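Local structure of activating signal cointegrator 1 complex subunit 3 (Homo sapiens, 6YXQ) at residues A[66-70]-A[141-145]; A[105-111]-A[134-139]; A[47-53]-A[156-160]. The protein unwinds duplex DNA in the 3'-5' direction by hydrolysing ATP for alkylation repair, helps rescue stalled ribosomes, and uses this N-terminal part to bind its partner ASCC2. All blocks are in the same frame, centred on the assembly; numbering follows the deposited sequence.

Contact 1. Residues A[66-70]-A[141-145]; sequences KMQSI and IISHF
With chi1 at -62°, His144 has its imidazole anti to its carbonyl carbon and pointed at helix 64-85, while in Ile70 a chi1 of -81° directs CG1 toward that ring, with CD1 extending from it over the ring face, and CG2 toward Ile141. The contact illustrates how an all-helical fold closes one of its ends: a type I beta turn, Ile142 to Phe145, leads the chain away from helix 128-142 and drops a side chain onto the start of helix 64-85. Phe145 N closes the turn by bonding Ile142 O at 2.8 Å. Lys66 and Ile70 lie one helical turn apart, joined by the bond from Ile70 N to Lys66 O, and approach the imidazole in different ways. Ile70 CD1 sits over one face, 4.1 Å above the plane of the His144 ring and displaced toward its rim. Lys66 instead comes to the ring edge, where its methylene chain runs past the ND1 corner: CB lies 3.4 Å from His144 ND1, CD is near the ring plane, and a bend in the chain keeps CE beside the same nitrogen. Ser69 OG approaches obliquely, more distantly, at 4.4 Å from His144 NE2. The apolar half of the contact lies deeper. There Ile70 and Ile141 cross at about a right angle, both buried, with Leu58, Leu74 and Phe102 from three helices also packed against Ile141. The partly exposed imidazole thus borders a hydrocarbon interior that joins helix 64-85 to helix 128-142, within the region required for binding ASCC2. Within it, Ile70 CG2 lies 3.9 Å from Ile141 CD1.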
loop_
_atom_site.group_PDB
_atom_site.type_symbol
_atom_site.label_atom_id
_atom_site.label_comp_id
_atom_site.label_asym_id
_atom_site.label_seq_id
_atom_site.Cartn_x
_atom_site.Cartn_y
_atom_site.Cartn_z
ATOM N N LYS A 66 2.345 -0.797 -52.623
ATOM C CA LYS A 66 3.272 -0.500 -51.545
ATOM C C LYS A 66 3.493 -1.681 -50.610
ATOM O O LYS A 66 4.532 -1.732 -49.934
ATOM C CB LYS A 66 2.763 0.730 -50.781
ATOM C CG LYS A 66 2.308 1.842 -51.736
ATOM C CD LYS A 66 2.097 3.184 -51.048
ATOM C CE LYS A 66 2.874 4.301 -51.759
ATOM N NZ LYS A 66 3.027 5.540 -50.927
ATOM N N MET A 67 2.561 -2.638 -50.570
ATOM C CA MET A 67 2.820 -3.875 -49.838
ATOM C C MET A 67 4.055 -4.591 -50.373
ATOM O O MET A 67 4.774 -5.247 -49.605
ATOM C CB MET A 67 1.605 -4.801 -49.901
ATOM C CG MET A 67 0.449 -4.378 -49.005
ATOM S SD MET A 67 0.898 -4.166 -47.265
ATOM C CE MET A 67 1.577 -5.773 -46.860
ATOM N N GLN A 68 4.322 -4.469 -51.678
ATOM C CA GLN A 68 5.524 -5.083 -52.248
ATOM C C GLN A 68 6.795 -4.669 -51.501
ATOM O O GLN A 68 7.616 -5.518 -51.130
ATOM C CB GLN A 68 5.635 -4.741 -53.737
ATOM C CG GLN A 68 6.612 -5.635 -54.495
ATOM C CD GLN A 68 7.312 -4.926 -55.643
ATOM O OE1 GLN A 68 7.836 -3.823 -55.484
ATOM N NE2 GLN A 68 7.329 -5.564 -56.810
ATOM N N SER A 69 6.974 -3.366 -51.277
ATOM C CA SER A 69 8.133 -2.876 -50.532
ATOM C C SER A 69 8.000 -3.104 -49.025
ATOM O O SER A 69 9.005 -3.338 -48.321
ATOM C CB SER A 69 8.330 -1.388 -50.811
ATOM O OG SER A 69 8.865 -0.727 -49.677
ATOM N N ILE A 70 6.773 -3.028 -48.512
ATOM C CA ILE A 70 6.569 -3.166 -47.079
ATOM C C ILE A 70 6.919 -4.573 -46.616
ATOM O O ILE A 70 7.317 -4.770 -45.465
ATOM C CB ILE A 70 5.123 -2.761 -46.738
ATOM C CG1 ILE A 70 5.032 -1.240 -46.661
ATOM C CG2 ILE A 70 4.638 -3.404 -45.434
ATOM C CD1 ILE A 70 3.688 -0.703 -47.025
ATOM N N ILE A 141 7.952 1.837 -43.322
ATOM C CA ILE A 141 6.578 1.352 -43.461
ATOM C C ILE A 141 5.578 2.472 -43.180
ATOM O O ILE A 141 4.644 2.705 -43.957
ATOM C CB ILE A 141 6.335 0.145 -42.541
ATOM C CG1 ILE A 141 6.981 -1.104 -43.122
ATOM C CG2 ILE A 141 4.844 -0.088 -42.346
ATOM C CD1 ILE A 141 6.723 -2.347 -42.291
ATOM N N ILE A 142 5.758 3.180 -42.061
ATOM C CA ILE A 142 4.789 4.201 -41.665
ATOM C C ILE A 142 4.764 5.351 -42.666
ATOM O O ILE A 142 3.745 6.039 -42.812
ATOM C CB ILE A 142 5.085 4.702 -40.238
ATOM C CG1 ILE A 142 5.005 3.550 -39.234
ATOM C CG2 ILE A 142 4.097 5.772 -39.828
ATOM C CD1 ILE A 142 3.621 2.974 -39.086
ATOM N N SER A 143 5.867 5.571 -43.386
ATOM C CA SER A 143 5.878 6.614 -44.403
ATOM C C SER A 143 4.849 6.375 -45.501
ATOM O O SER A 143 4.584 7.291 -46.287
ATOM C CB SER A 143 7.278 6.735 -45.007
ATOM O OG SER A 143 7.534 5.689 -45.926
ATOM N N HIS A 144 4.261 5.179 -45.572
ATOM C CA HIS A 144 3.181 4.892 -46.504
ATOM C C HIS A 144 1.800 5.055 -45.878
ATOM O O HIS A 144 0.798 5.016 -46.601
ATOM C CB HIS A 144 3.324 3.470 -47.060
ATOM C CG HIS A 144 4.585 3.245 -47.837
ATOM N ND1 HIS A 144 4.603 3.149 -49.211
ATOM C CD2 HIS A 144 5.868 3.089 -47.434
ATOM C CE1 HIS A 144 5.842 2.949 -49.622
ATOM N NE2 HIS A 144 6.629 2.907 -48.563
ATOM N N PHE A 145 1.714 5.231 -44.562
ATOM C CA PHE A 145 0.414 5.424 -43.938
ATOM C C PHE A 145 -0.112 6.801 -44.297
ATOM O O PHE A 145 0.638 7.780 -44.344
ATOM C CB PHE A 145 0.497 5.293 -42.407
ATOM C CG PHE A 145 0.589 3.870 -41.899
ATOM C CD1 PHE A 145 1.224 2.880 -42.636
ATOM C CD2 PHE A 145 0.081 3.538 -40.654
ATOM C CE1 PHE A 145 1.323 1.589 -42.152
ATOM C CE2 PHE A 145 0.179 2.248 -40.166
ATOM C CZ PHE A 145 0.800 1.274 -40.915
#

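Contact 2. Residues A[105-111]-A[134-139]; sequences FHLKDSV and ACNATN
Phe105 and Cys135 meet in a CH-pi contact where the loop between helices 91-105 and 113-123 folds back on helix 128-142, a loop-on-helix packing within the helical bundle. Cys135 CB stands over one face of the phenyl ring, 3.6 Å from the Phe105 ring centroid and 15° off its normal. Cys135 SG, swung anti to its backbone N (chi1 175°), makes a more oblique sulfur-aromatic contact, 4.3 Å from the same Phe105 centroid, and also faces the backbone around Ser110. About one helical turn on, Thr138 CG2 packs on His106 CA at 3.6 Å, just beyond the type I turn's first residue. The polar tie comes from Asn139, whose ND2 is shared between loop and helix: one N-H goes to Cys135 O at 3.0 Å, the other to the loop. The two acceptors lie close to the amide plane, so the pair of bonds fixes its rotation. With an alanine in place of this asparagine, the Lys108 carbonyl would probably lose this donor, and the loop would be less firmly held to the helix. The cross-segment bond, Asn139 ND2 to Lys108 O, measures 2.9 Å, is nearly straight at 162°, and uses a lone pair in the carbonyl plane.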
loop_
_atom_site.group_PDB
_atom_site.type_symbol
_atom_site.label_atom_id
_atom_site.label_comp_id
_atom_site.label_asym_id
_atom_site.label_seq_id
_atom_site.Cartn_x
_atom_site.Cartn_y
_atom_site.Cartn_z
ATOM N N PHE A 105 8.640 1.428 -32.335
ATOM C CA PHE A 105 9.092 2.509 -33.202
ATOM C C PHE A 105 8.013 3.032 -34.139
ATOM O O PHE A 105 8.308 3.888 -34.979
ATOM C CB PHE A 105 10.301 2.058 -34.026
ATOM C CG PHE A 105 11.522 1.741 -33.208
ATOM C CD1 PHE A 105 12.248 2.749 -32.596
ATOM C CD2 PHE A 105 11.954 0.434 -33.063
ATOM C CE1 PHE A 105 13.379 2.455 -31.845
ATOM C CE2 PHE A 105 13.081 0.136 -32.316
ATOM C CZ PHE A 105 13.793 1.148 -31.708
ATOM N N HIS A 106 6.771 2.554 -34.027
ATOM C CA HIS A 106 5.765 2.951 -35.012
ATOM C C HIS A 106 5.365 4.417 -34.886
ATOM O O HIS A 106 4.814 4.975 -35.842
ATOM C CB HIS A 106 4.535 2.035 -34.934
ATOM C CG HIS A 106 3.547 2.404 -33.869
ATOM N ND1 HIS A 106 3.631 1.934 -32.577
ATOM C CD2 HIS A 106 2.429 3.166 -33.918
ATOM C CE1 HIS A 106 2.622 2.410 -31.870
ATOM N NE2 HIS A 106 1.875 3.158 -32.662
ATOM N N LEU A 107 5.657 5.058 -33.750
ATOM C CA LEU A 107 5.369 6.475 -33.544
ATOM C C LEU A 107 6.625 7.300 -33.290
ATOM O O LEU A 107 6.516 8.477 -32.925
ATOM C CB LEU A 107 4.394 6.660 -32.378
ATOM C CG LEU A 107 2.966 6.193 -32.621
ATOM C CD1 LEU A 107 2.163 6.204 -31.330
ATOM C CD2 LEU A 107 2.318 7.058 -33.676
ATOM N N LYS A 108 7.810 6.715 -33.462
ATOM C CA LYS A 108 9.076 7.387 -33.206
ATOM C C LYS A 108 9.992 7.179 -34.403
ATOM O O LYS A 108 10.047 6.081 -34.961
ATOM C CB LYS A 108 9.728 6.850 -31.924
ATOM C CG LYS A 108 8.817 6.928 -30.703
ATOM C CD LYS A 108 9.426 6.247 -29.489
ATOM C CE LYS A 108 8.368 5.643 -28.573
ATOM N NZ LYS A 108 8.721 4.262 -28.104
ATOM N N ASP A 109 10.705 8.232 -34.802
ATOM C CA ASP A 109 11.533 8.186 -36.002
ATOM C C ASP A 109 13.019 8.060 -35.702
ATOM O O ASP A 109 13.842 8.286 -36.595
ATOM C CB ASP A 109 11.287 9.420 -36.876
ATOM C CG ASP A 109 11.550 10.711 -36.148
ATOM O OD1 ASP A 109 12.702 10.929 -35.718
ATOM O OD2 ASP A 109 10.601 11.512 -36.010
ATOM N N SER A 110 13.385 7.695 -34.480
ATOM C CA SER A 110 14.789 7.537 -34.128
ATOM C C SER A 110 14.892 6.614 -32.922
ATOM O O SER A 110 13.893 6.253 -32.299
ATOM C CB SER A 110 15.456 8.887 -33.842
ATOM O OG SER A 110 14.874 9.518 -32.714
ATOM N N VAL A 111 16.124 6.235 -32.607
ATOM C CA VAL A 111 16.413 5.374 -31.468
ATOM C C VAL A 111 16.743 6.264 -30.278
ATOM O O VAL A 111 17.714 7.026 -30.314
ATOM C CB VAL A 111 17.573 4.418 -31.780
ATOM C CG1 VAL A 111 17.920 3.595 -30.566
ATOM C CG2 VAL A 111 17.223 3.521 -32.960
ATOM N N ALA A 134 15.631 -1.953 -37.145
ATOM C CA ALA A 134 14.194 -2.112 -36.950
ATOM C C ALA A 134 13.472 -0.771 -36.971
ATOM O O ALA A 134 12.377 -0.662 -37.534
ATOM C CB ALA A 134 13.925 -2.842 -35.637
ATOM N N CYS A 135 14.066 0.262 -36.368
ATOM C CA CYS A 135 13.447 1.582 -36.408
ATOM C C CYS A 135 13.399 2.133 -37.832
ATOM O O CYS A 135 12.390 2.720 -38.243
ATOM C CB CYS A 135 14.196 2.537 -35.487
ATOM S SG CYS A 135 13.593 4.218 -35.586
ATOM N N ASN A 136 14.476 1.948 -38.602
ATOM C CA ASN A 136 14.474 2.412 -39.987
ATOM C C ASN A 136 13.400 1.704 -40.802
ATOM O O ASN A 136 12.660 2.346 -41.558
ATOM C CB ASN A 136 15.851 2.209 -40.621
ATOM C CG ASN A 136 16.892 3.174 -40.081
ATOM O OD1 ASN A 136 16.578 4.055 -39.284
ATOM N ND2 ASN A 136 18.141 3.001 -40.504
ATOM N N ALA A 137 13.291 0.381 -40.656
ATOM C CA ALA A 137 12.271 -0.355 -41.398
ATOM C C ALA A 137 10.865 0.081 -40.995
ATOM O O ALA A 137 9.986 0.257 -41.851
ATOM C CB ALA A 137 12.455 -1.853 -41.185
ATOM N N THR A 138 10.639 0.275 -39.696
ATOM C CA THR A 138 9.323 0.695 -39.231
ATOM C C THR A 138 8.947 2.060 -39.783
ATOM O O THR A 138 7.797 2.281 -40.181
ATOM C CB THR A 138 9.294 0.721 -37.710
ATOM O OG1 THR A 138 9.719 -0.553 -37.213
ATOM C CG2 THR A 138 7.898 1.008 -37.234
ATOM N N ASN A 139 9.899 2.995 -39.805
ATOM C CA ASN A 139 9.581 4.323 -40.314
ATOM C C ASN A 139 9.393 4.306 -41.823
ATOM O O ASN A 139 8.573 5.065 -42.355
ATOM C CB ASN A 139 10.662 5.317 -39.904
ATOM C CG ASN A 139 10.424 5.873 -38.523
ATOM O OD1 ASN A 139 9.694 6.848 -38.347
ATOM N ND2 ASN A 139 11.016 5.237 -37.526
#

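Contact 3. Residues A[47-53]-A[156-160]; sequences LGLTWKK and MTEKE
Leu49 lies just before the Thr50 N-cap of helix 51-61 and packs its side chain against helix 147-163, so that a chain segment entering one helix is docked on the flank of another within this all-helical fold. From Leu49 CB the side chain leads to CG, which lies 4.1 Å from Thr157 CG2. There it forks. The CD1 methyl wedges between two residues of the helix, touching Met156 CE and lying 3.7 Å from Thr157 CG2. The CD2 methyl also lies near Met156, 3.9 Å from its backbone O, and is looser against Glu160 CB. Met156 can meet the fork because its chain runs extended to SD and then bends at chi3 (89°), which turns CE toward the leucine. Thr157 divides its branches: CG2 serves this apolar patch, and OG1 is hydrogen-bonded to Val154 O within its own helix, one turn back. The polar part is less certain. Glu160 extends to the Gly48 carbonyl, but Gly48 is poorly ordered and the modelled approach is too close to be relied on. Opposite charges do gather here: the Lys53 side chain crosses that of Glu160 at about a right angle, its NZ too far for a salt bridge, and would probably help to steady the negative charge, whose salt bridge is made to Arg164. The measured separations are 3.7 Å from Lys53 NZ to Glu160 CG and 4.1 Å from Lys53 NZ to Glu160 OE2.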
loop_
_atom_site.group_PDB
_atom_site.type_symbol
_atom_site.label_atom_id
_atom_site.label_comp_id
_atom_site.label_asym_id
_atom_site.label_seq_id
_atom_site.Cartn_x
_atom_site.Cartn_y
_atom_site.Cartn_z
ATOM N N LEU A 47 2.407 -8.026 -26.796
ATOM C CA LEU A 47 2.101 -6.664 -26.389
ATOM C C LEU A 47 0.779 -6.314 -27.055
ATOM O O LEU A 47 0.083 -7.216 -27.537
ATOM C CB LEU A 47 3.244 -5.709 -26.759
ATOM C CG LEU A 47 3.277 -4.242 -26.301
ATOM C CD1 LEU A 47 4.589 -3.918 -25.614
ATOM C CD2 LEU A 47 3.073 -3.310 -27.485
ATOM N N GLY A 48 0.421 -5.031 -27.063
ATOM C CA GLY A 48 -0.792 -4.530 -27.683
ATOM C C GLY A 48 -1.220 -5.277 -28.926
ATOM O O GLY A 48 -2.310 -5.853 -28.963
ATOM N N LEU A 49 -0.368 -5.316 -29.941
ATOM C CA LEU A 49 -0.720 -5.967 -31.193
ATOM C C LEU A 49 0.348 -6.979 -31.568
ATOM O O LEU A 49 1.538 -6.657 -31.588
ATOM C CB LEU A 49 -0.900 -4.943 -32.314
ATOM C CG LEU A 49 -1.897 -3.818 -32.033
ATOM C CD1 LEU A 49 -2.035 -2.970 -33.269
ATOM C CD2 LEU A 49 -3.259 -4.355 -31.580
ATOM N N THR A 50 -0.088 -8.195 -31.876
ATOM C CA THR A 50 0.807 -9.256 -32.293
ATOM C C THR A 50 1.211 -9.075 -33.753
ATOM O O THR A 50 0.651 -8.259 -34.488
ATOM C CB THR A 50 0.140 -10.613 -32.101
ATOM O OG1 THR A 50 0.909 -11.617 -32.770
ATOM C CG2 THR A 50 -1.240 -10.589 -32.697
ATOM N N TRP A 51 2.195 -9.875 -34.170
ATOM C CA TRP A 51 2.749 -9.776 -35.518
ATOM C C TRP A 51 1.698 -10.067 -36.590
ATOM O O TRP A 51 1.630 -9.375 -37.619
ATOM C CB TRP A 51 3.929 -10.741 -35.634
ATOM C CG TRP A 51 4.681 -10.643 -36.905
ATOM C CD1 TRP A 51 4.750 -11.581 -37.895
ATOM C CD2 TRP A 51 5.484 -9.544 -37.336
ATOM N NE1 TRP A 51 5.545 -11.130 -38.921
ATOM C CE2 TRP A 51 6.010 -9.882 -38.599
ATOM C CE3 TRP A 51 5.806 -8.304 -36.778
ATOM C CZ2 TRP A 51 6.842 -9.025 -39.310
ATOM C CZ3 TRP A 51 6.628 -7.455 -37.484
ATOM C CH2 TRP A 51 7.138 -7.819 -38.738
ATOM N N LYS A 52 0.879 -11.101 -36.375
ATOM C CA LYS A 52 -0.180 -11.428 -37.328
ATOM C C LYS A 52 -1.201 -10.297 -37.431
ATOM O O LYS A 52 -1.644 -9.947 -38.532
ATOM C CB LYS A 52 -0.855 -12.738 -36.917
ATOM C CG LYS A 52 0.051 -13.962 -37.016
ATOM C CD LYS A 52 -0.676 -15.237 -36.598
ATOM C CE LYS A 52 0.175 -16.486 -36.830
ATOM N NZ LYS A 52 0.484 -16.719 -38.279
ATOM N N LYS A 53 -1.589 -9.715 -36.293
ATOM C CA LYS A 53 -2.477 -8.558 -36.319
ATOM C C LYS A 53 -1.848 -7.403 -37.087
ATOM O O LYS A 53 -2.539 -6.693 -37.829
ATOM C CB LYS A 53 -2.835 -8.133 -34.892
ATOM C CG LYS A 53 -4.210 -8.611 -34.433
ATOM C CD LYS A 53 -4.594 -8.054 -33.069
ATOM C CE LYS A 53 -4.196 -8.997 -31.929
ATOM N NZ LYS A 53 -4.550 -8.488 -30.564
ATOM N N MET A 156 -6.574 1.076 -32.740
ATOM C CA MET A 156 -6.536 -0.375 -32.597
ATOM C C MET A 156 -5.662 -0.800 -31.427
ATOM O O MET A 156 -6.031 -1.706 -30.671
ATOM C CB MET A 156 -6.038 -1.010 -33.889
ATOM C CG MET A 156 -6.595 -2.380 -34.131
ATOM S SD MET A 156 -6.145 -2.970 -35.759
ATOM C CE MET A 156 -4.593 -3.762 -35.419
ATOM N N THR A 157 -4.488 -0.174 -31.276
ATOM C CA THR A 157 -3.657 -0.464 -30.109
ATOM C C THR A 157 -4.382 -0.093 -28.824
ATOM O O THR A 157 -4.353 -0.846 -27.845
ATOM C CB THR A 157 -2.311 0.273 -30.168
ATOM O OG1 THR A 157 -2.472 1.618 -29.698
ATOM C CG2 THR A 157 -1.728 0.282 -31.560
ATOM N N GLU A 158 -5.039 1.067 -28.813
ATOM C CA GLU A 158 -5.714 1.531 -27.606
ATOM C C GLU A 158 -6.867 0.612 -27.239
ATOM O O GLU A 158 -7.072 0.291 -26.062
ATOM C CB GLU A 158 -6.207 2.963 -27.809
ATOM C CG GLU A 158 -6.406 3.721 -26.516
ATOM C CD GLU A 158 -5.150 3.758 -25.680
ATOM O OE1 GLU A 158 -4.074 4.049 -26.249
ATOM O OE2 GLU A 158 -5.240 3.482 -24.463
ATOM N N LYS A 159 -7.615 0.161 -28.244
ATOM C CA LYS A 159 -8.774 -0.684 -28.011
ATOM C C LYS A 159 -8.367 -2.013 -27.389
ATOM O O LYS A 159 -8.950 -2.449 -26.389
ATOM C CB LYS A 159 -9.521 -0.908 -29.325
ATOM C CG LYS A 159 -10.527 -2.043 -29.245
ATOM C CD LYS A 159 -11.380 -2.177 -30.499
ATOM C CE LYS A 159 -12.857 -2.136 -30.170
ATOM N NZ LYS A 159 -13.301 -3.267 -29.304
ATOM N N GLU A 160 -7.362 -2.675 -27.963
ATOM C CA GLU A 160 -7.000 -3.984 -27.438
ATOM C C GLU A 160 -6.428 -3.866 -26.034
ATOM O O GLU A 160 -6.689 -4.723 -25.180
ATOM C CB GLU A 160 -6.020 -4.693 -28.376
ATOM C CG GLU A 160 -5.716 -6.128 -27.951
ATOM C CD GLU A 160 -4.477 -6.213 -27.089
ATOM O OE1 GLU A 160 -3.840 -5.158 -26.889
ATOM O OE2 GLU A 160 -4.146 -7.319 -26.608
#

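How the contacts relate
All three contacts are partly buried; contact 1 lies farthest from the chain centre (about 25 Å between centres) and contact 3 nearest (about 13 Å). Contacts 1 and 2 share helix 128-142 and touch each other, Ile142 CG1 lying 3.7 Å from His106 O; the first uses the end of that helix, the second its middle. Contact 3 brings in the next helix, 147-163. Only contact 2 has a clear hydrogen bond between its segments, from a helix asparagine to a loop carbonyl. Contact 1 rests on two buried isoleucines, contact 3 on a buried leucine against partly exposed Met156 and Thr157, with a lysine at the more exposed margin of each, beside an imidazole in one and a carboxylate in the other.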